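Local structure of catechol 2,3-dioxygenase (Pseudomonas sp. KL28, 3HPY) at residues C[8-12]-C[52-57]; C[112-116]-C[157-161]. The protein probably uses iron(II) and dioxygen to cleave the aromatic ring of catechols beside, not between, the two hydroxylated carbons (extradiol cleavage), giving 2-hydroxy-6-oxohexa-2,4-dienoate from catechol. One frame throughout, in Å; residues are numbered along the deposited sequence.

The two contacts lie in different parts of the chain, their centres about 21 Å apart, and share no strand. Contact 1 is buried and lies within the N-terminal eight-stranded sheet, where strand 9-16 meets strand 56-60 side by side. Contact 2 is partly buried, farther from the centre of the chain, and joins the two halves of the two-module fold: a turn between strands 107-111 and 117-121 of the first sheet meets the end of strand 151-159 of the second. Their chemistry differs accordingly. Contact 1 relies on backbone hydrogen bonds and a salt bridge, whereas contact 2 depends on a histidine ring, a CH-pi contact and close packing of turn against strand.

Contact 1: residues C[8-12]-C[52-57]; sequences RPGHA and DHSCYI
Ala12 is held to both neighbours of Tyr56, the pattern of a parallel beta bridge: Ala12 N donates to Cys55 O at 2.9 Å, and Ile57 N to Ala12 O at 3.1 Å. The second bond is nearly straight (174° at the hydrogen), the first more bent. On the face shared by Ala12 and Tyr56, Ala12 CB rests 4.0 Å from Tyr56 CD1, while Ala12 O lies over a face of the phenol ring. Ile57 CD1 reaches back to His11 CB, 3.9 Å away. Before the bridge, CA-H...O contacts take over: Cys55 CA lies 3.2 Å from Gly10 O. Classic beta bulges at Gly10-His11, opposite Gly70, and at Cys55-Tyr56, opposite Phe45, accompany this change.

Farther out, Arg8, its CG between backbone N and carbonyl carbon (chi1 43°) and its chain bent at chi2, brings NH2 within 3.0 Å of Asp52 OD2. This salt bridge is bent (134° at the hydrogen) and meets the carboxylate from above its plane. The stronger partner of Arg8 NH2 is Asp278 OD2 of the second subunit, and Lys72 NZ forms a salt bridge with Asp52 OD2. The charge network thus crosses the tetramer's subunit interface, where two acids and two bases would largely balance.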
ATOM      1  N   ARG C   8       6.941   8.912 -26.369  1.00 26.54           N
ATOM      2  CA  ARG C   8       6.297   9.356 -25.139  1.00 27.65           C
ATOM      3  C   ARG C   8       6.101  10.871 -25.089  1.00 27.63           C
ATOM      4  O   ARG C   8       6.627  11.605 -25.926  1.00 28.14           O
ATOM      5  CB  ARG C   8       7.195   8.946 -23.953  1.00 24.75           C
ATOM      6  CG  ARG C   8       8.723   9.195 -24.200  1.00 28.51           C
ATOM      7  CD  ARG C   8       9.481   9.556 -22.899  1.00 22.20           C
ATOM      8  NE  ARG C   8      10.865  10.054 -23.018  1.00 22.17           N
ATOM      9  CZ  ARG C   8      11.863   9.457 -23.679  1.00 21.98           C
ATOM     10  NH1 ARG C   8      11.667   8.319 -24.327  1.00 21.44           N
ATOM     11  NH2 ARG C   8      13.088   9.970 -23.642  1.00 21.90           N
ATOM     12  N   PRO C   9       5.296  11.351 -24.123  1.00 28.78           N
ATOM     13  CA  PRO C   9       5.094  12.799 -24.005  1.00 28.34           C
ATOM     14  C   PRO C   9       6.474  13.324 -23.613  1.00 29.48           C
ATOM     15  O   PRO C   9       7.096  12.777 -22.695  1.00 29.16           O
ATOM     16  CB  PRO C   9       4.110  12.917 -22.851  1.00 28.14           C
ATOM     17  CG  PRO C   9       3.279  11.682 -22.978  1.00 27.10           C
ATOM     18  CD  PRO C   9       4.253  10.601 -23.398  1.00 27.86           C
ATOM     19  N   GLY C  10       6.961  14.359 -24.299  1.00 29.09           N
ATOM     20  CA  GLY C  10       8.282  14.888 -23.992  1.00 28.20           C
ATOM     21  C   GLY C  10       8.300  16.106 -23.085  1.00 29.65           C
ATOM     22  O   GLY C  10       9.167  16.224 -22.221  1.00 29.98           O
ATOM     23  N   HIS C  11       7.349  17.014 -23.270  1.00 29.24           N
ATOM     24  CA  HIS C  11       7.310  18.209 -22.446  1.00 30.62           C
ATOM     25  C   HIS C  11       6.012  19.001 -22.582  1.00 31.04           C
ATOM     26  O   HIS C  11       5.303  18.897 -23.587  1.00 30.85           O
ATOM     27  CB  HIS C  11       8.517  19.099 -22.792  1.00 30.96           C
ATOM     28  CG  HIS C  11       8.562  19.541 -24.223  1.00 32.54           C
ATOM     29  ND1 HIS C  11       9.745  19.736 -24.905  1.00 34.89           N
ATOM     30  CD2 HIS C  11       7.573  19.859 -25.092  1.00 31.49           C
ATOM     31  CE1 HIS C  11       9.481  20.154 -26.131  1.00 32.79           C
ATOM     32  NE2 HIS C  11       8.171  20.237 -26.269  1.00 31.58           N
ATOM     33  N   ALA C  12       5.697  19.784 -21.555  1.00 31.23           N
ATOM     34  CA  ALA C  12       4.503  20.617 -21.575  1.00 32.51           C
ATOM     35  C   ALA C  12       4.891  22.060 -21.258  1.00 34.30           C
ATOM     36  O   ALA C  12       5.411  22.338 -20.180  1.00 34.86           O
ATOM     37  CB  ALA C  12       3.494  20.116 -20.550  1.00 32.39           C
ATOM     38  N   ASP C  52      15.840  12.707 -19.417  1.00 27.23           N
ATOM     39  CA  ASP C  52      16.001  13.883 -20.267  1.00 28.65           C
ATOM     40  C   ASP C  52      15.918  15.215 -19.523  1.00 30.36           C
ATOM     41  O   ASP C  52      15.247  15.330 -18.494  1.00 31.04           O
ATOM     42  CB  ASP C  52      14.993  13.826 -21.421  1.00 29.72           C
ATOM     43  CG  ASP C  52      15.391  12.807 -22.491  1.00 28.92           C
ATOM     44  OD1 ASP C  52      16.532  12.288 -22.422  1.00 27.57           O
ATOM     45  OD2 ASP C  52      14.580  12.535 -23.401  1.00 27.35           O
ATOM     46  N   HIS C  53      16.612  16.220 -20.058  1.00 30.78           N
ATOM     47  CA  HIS C  53      16.694  17.554 -19.458  1.00 31.51           C
ATOM     48  C   HIS C  53      15.431  18.175 -18.867  1.00 30.95           C
ATOM     49  O   HIS C  53      15.468  18.732 -17.765  1.00 33.87           O
ATOM     50  CB  HIS C  53      17.294  18.534 -20.470  1.00 32.03           C
ATOM     51  CG  HIS C  53      17.464  19.925 -19.940  1.00 32.33           C
ATOM     52  ND1 HIS C  53      16.495  20.898 -20.069  1.00 33.38           N
ATOM     53  CD2 HIS C  53      18.502  20.513 -19.300  1.00 31.95           C
ATOM     54  CE1 HIS C  53      16.932  22.025 -19.539  1.00 32.27           C
ATOM     55  NE2 HIS C  53      18.148  21.819 -19.065  1.00 33.31           N
ATOM     56  N   SER C  54      14.321  18.082 -19.584  1.00 29.18           N
ATOM     57  CA  SER C  54      13.082  18.686 -19.116  1.00 28.36           C
ATOM     58  C   SER C  54      11.844  17.996 -19.664  1.00 27.76           C
ATOM     59  O   SER C  54      11.903  17.330 -20.697  1.00 27.75           O
ATOM     60  CB  SER C  54      13.038  20.146 -19.562  1.00 27.86           C
ATOM     61  OG  SER C  54      12.907  20.206 -20.979  1.00 25.01           O
ATOM     62  N   CYS C  55      10.723  18.187 -18.965  1.00 27.75           N
ATOM     63  CA  CYS C  55       9.420  17.642 -19.345  1.00 28.15           C
ATOM     64  C   CYS C  55       8.332  18.678 -18.992  1.00 28.00           C
ATOM     65  O   CYS C  55       7.185  18.575 -19.423  1.00 27.34           O
ATOM     66  CB  CYS C  55       9.134  16.343 -18.595  1.00 29.43           C
ATOM     67  SG  CYS C  55       8.629  16.580 -16.866  1.00 30.73           S
ATOM     68  N   TYR C  56       8.708  19.682 -18.207  1.00 28.81           N
ATOM     69  CA  TYR C  56       7.768  20.724 -17.806  1.00 29.49           C
ATOM     70  C   TYR C  56       8.484  22.069 -17.743  1.00 30.39           C
ATOM     71  O   TYR C  56       9.512  22.212 -17.064  1.00 31.27           O
ATOM     72  CB  TYR C  56       7.172  20.408 -16.433  1.00 27.15           C
ATOM     73  CG  TYR C  56       5.823  21.048 -16.190  1.00 26.69           C
ATOM     74  CD1 TYR C  56       4.658  20.482 -16.708  1.00 26.79           C
ATOM     75  CD2 TYR C  56       5.704  22.213 -15.424  1.00 28.71           C
ATOM     76  CE1 TYR C  56       3.405  21.050 -16.462  1.00 25.36           C
ATOM     77  CE2 TYR C  56       4.454  22.791 -15.173  1.00 27.26           C
ATOM     78  CZ  TYR C  56       3.310  22.198 -15.693  1.00 26.28           C
ATOM     79  OH  TYR C  56       2.072  22.734 -15.415  1.00 27.53           O
ATOM     80  N   ILE C  57       7.939  23.055 -18.449  1.00 31.91           N
ATOM     81  CA  ILE C  57       8.535  24.384 -18.479  1.00 33.79           C
ATOM     82  C   ILE C  57       7.476  25.464 -18.278  1.00 33.43           C
ATOM     83  O   ILE C  57       6.446  25.471 -18.952  1.00 33.46           O
ATOM     84  CB  ILE C  57       9.265  24.658 -19.825  1.00 33.54           C
ATOM     85  CG1 ILE C  57      10.127  23.459 -20.236  1.00 34.30           C
ATOM     86  CG2 ILE C  57      10.197  25.840 -19.661  1.00 36.63           C
ATOM     87  CD1 ILE C  57       9.449  22.497 -21.183  1.00 31.14           C
TER

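Contact 2: residues C[112-116]-C[157-161]; sequences LPSGH and LYGPN
His116 lies with one ring face against Leu157, whose CB stands 3.6 Å from the ring centroid and 16° off the normal, a CH-pi contact displaced toward the rim on the NE2 side. The two side chains run past each other in opposite directions. With CG anti to the carbonyl carbon (chi1 -47°), the imidazole edge is placed beside the backbone of strand 151-159: Tyr158 O lies 2.9 Å from His116 NE2, near the ring plane, as does Gly159 N. Within segment 112-116, His116 ND1 and Ser114 OG share a hydrogen bond of 2.6 Å, which together with the hydrogen bond between His116 NE2 and Lys213 O would fix the rotation of the ring.

Ser114 packs against Gly159 and Pro160, its CA 3.2 Å from Pro160 O in a CA-H...O contact. Gly159 has no side chain, and its CA lies 3.6 Å from Ser114 O, where turn and strand meet closely. At the outer end, Pro113 CB meets Asn161 CB at 4.0 Å.

A loop of the N-terminal VOC module thus meets a strand of the C-terminal glyoxalase-like module. Its type I turn, Leu112 to Gly115, lies against the junction of strand 151-159 with helix 162-171. Leu112 packs on Ile168 and Phe169 of that helix, while Leu157 faces Ile203 and Phe205 of strand 203-207 and Leu214 of strand 213-220.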
ATOM      1  N   LEU C 112      -3.559  21.480 -34.193  1.00 37.26           N
ATOM      2  CA  LEU C 112      -4.629  20.513 -34.385  1.00 37.22           C
ATOM      3  C   LEU C 112      -5.954  21.244 -34.562  1.00 37.16           C
ATOM      4  O   LEU C 112      -6.063  22.438 -34.266  1.00 36.04           O
ATOM      5  CB  LEU C 112      -4.733  19.574 -33.173  1.00 36.72           C
ATOM      6  CG  LEU C 112      -3.718  18.441 -32.970  1.00 37.16           C
ATOM      7  CD1 LEU C 112      -3.997  17.772 -31.629  1.00 35.28           C
ATOM      8  CD2 LEU C 112      -3.813  17.420 -34.100  1.00 37.10           C
ATOM      9  N   PRO C 113      -6.980  20.531 -35.047  1.00 37.19           N
ATOM     10  CA  PRO C 113      -8.314  21.097 -35.263  1.00 37.66           C
ATOM     11  C   PRO C 113      -8.889  21.629 -33.953  1.00 38.96           C
ATOM     12  O   PRO C 113      -9.723  22.542 -33.946  1.00 38.92           O
ATOM     13  CB  PRO C 113      -9.110  19.908 -35.781  1.00 36.82           C
ATOM     14  CG  PRO C 113      -8.086  19.118 -36.511  1.00 37.54           C
ATOM     15  CD  PRO C 113      -6.906  19.158 -35.577  1.00 37.75           C
ATOM     16  N   SER C 114      -8.433  21.040 -32.849  1.00 38.04           N
ATOM     17  CA  SER C 114      -8.881  21.420 -31.515  1.00 37.50           C
ATOM     18  C   SER C 114      -8.222  22.711 -31.044  1.00 37.49           C
ATOM     19  O   SER C 114      -8.508  23.203 -29.950  1.00 37.89           O
ATOM     20  CB  SER C 114      -8.573  20.290 -30.527  1.00 37.68           C
ATOM     21  OG  SER C 114      -7.183  19.989 -30.512  1.00 37.31           O
ATOM     22  N   GLY C 115      -7.324  23.245 -31.867  1.00 36.59           N
ATOM     23  CA  GLY C 115      -6.654  24.486 -31.527  1.00 36.56           C
ATOM     24  C   GLY C 115      -5.346  24.358 -30.770  1.00 36.77           C
ATOM     25  O   GLY C 115      -4.615  25.341 -30.651  1.00 36.03           O
ATOM     26  N   HIS C 116      -5.039  23.159 -30.270  1.00 36.22           N
ATOM     27  CA  HIS C 116      -3.809  22.941 -29.505  1.00 34.97           C
ATOM     28  C   HIS C 116      -2.583  22.728 -30.370  1.00 34.60           C
ATOM     29  O   HIS C 116      -2.642  22.034 -31.383  1.00 35.16           O
ATOM     30  CB  HIS C 116      -3.955  21.735 -28.579  1.00 34.46           C
ATOM     31  CG  HIS C 116      -5.230  21.728 -27.805  1.00 33.04           C
ATOM     32  ND1 HIS C 116      -6.405  21.227 -28.320  1.00 32.38           N
ATOM     33  CD2 HIS C 116      -5.535  22.224 -26.583  1.00 32.97           C
ATOM     34  CE1 HIS C 116      -7.379  21.416 -27.449  1.00 32.66           C
ATOM     35  NE2 HIS C 116      -6.877  22.020 -26.386  1.00 31.97           N
ATOM     36  N   LEU C 157      -6.508  17.521 -23.142  1.00 29.00           N
ATOM     37  CA  LEU C 157      -6.858  18.768 -23.802  1.00 30.49           C
ATOM     38  C   LEU C 157      -8.336  18.854 -24.120  1.00 31.49           C
ATOM     39  O   LEU C 157      -9.000  17.842 -24.354  1.00 31.46           O
ATOM     40  CB  LEU C 157      -6.075  18.932 -25.107  1.00 28.51           C
ATOM     41  CG  LEU C 157      -4.550  18.874 -25.069  1.00 29.33           C
ATOM     42  CD1 LEU C 157      -4.021  19.473 -23.768  1.00 27.49           C
ATOM     43  CD2 LEU C 157      -4.122  17.437 -25.227  1.00 31.71           C
ATOM     44  N   TYR C 158      -8.834  20.086 -24.130  1.00 33.73           N
ATOM     45  CA  TYR C 158     -10.225  20.376 -24.445  1.00 35.53           C
ATOM     46  C   TYR C 158     -10.267  21.266 -25.672  1.00 34.51           C
ATOM     47  O   TYR C 158      -9.685  22.344 -25.684  1.00 34.47           O
ATOM     48  CB  TYR C 158     -10.900  21.099 -23.287  1.00 37.69           C
ATOM     49  CG  TYR C 158     -11.654  20.192 -22.359  1.00 40.29           C
ATOM     50  CD1 TYR C 158     -11.004  19.168 -21.674  1.00 41.43           C
ATOM     51  CD2 TYR C 158     -13.020  20.371 -22.141  1.00 41.31           C
ATOM     52  CE1 TYR C 158     -11.697  18.346 -20.785  1.00 44.16           C
ATOM     53  CE2 TYR C 158     -13.723  19.552 -21.256  1.00 44.29           C
ATOM     54  CZ  TYR C 158     -13.053  18.542 -20.581  1.00 43.87           C
ATOM     55  OH  TYR C 158     -13.726  17.736 -19.695  1.00 44.22           O
ATOM     56  N   GLY C 159     -10.954  20.808 -26.705  1.00 35.39           N
ATOM     57  CA  GLY C 159     -11.052  21.586 -27.919  1.00 36.16           C
ATOM     58  C   GLY C 159     -12.062  20.941 -28.836  1.00 36.58           C
ATOM     59  O   GLY C 159     -12.450  19.794 -28.610  1.00 36.69           O
ATOM     60  N   PRO C 160     -12.518  21.655 -29.876  1.00 36.63           N
ATOM     61  CA  PRO C 160     -13.498  21.150 -30.844  1.00 37.29           C
ATOM     62  C   PRO C 160     -12.934  20.131 -31.841  1.00 38.25           C
ATOM     63  O   PRO C 160     -11.713  19.993 -31.982  1.00 37.86           O
ATOM     64  CB  PRO C 160     -13.978  22.424 -31.537  1.00 36.28           C
ATOM     65  CG  PRO C 160     -12.747  23.299 -31.506  1.00 36.90           C
ATOM     66  CD  PRO C 160     -12.243  23.087 -30.094  1.00 35.99           C
ATOM     67  N   ASN C 161     -13.839  19.424 -32.520  1.00 38.64           N
ATOM     68  CA  ASN C 161     -13.493  18.426 -33.532  1.00 39.86           C
ATOM     69  C   ASN C 161     -12.535  17.354 -33.019  1.00 39.46           C
ATOM     70  O   ASN C 161     -11.396  17.267 -33.472  1.00 40.40           O
ATOM     71  CB  ASN C 161     -12.876  19.114 -34.754  1.00 42.14           C
ATOM     72  CG  ASN C 161     -13.613  20.382 -35.140  1.00 44.40           C
ATOM     73  OD1 ASN C 161     -14.817  20.359 -35.405  1.00 46.29           O
ATOM     74  ND2 ASN C 161     -12.896  21.499 -35.165  1.00 45.43           N
TER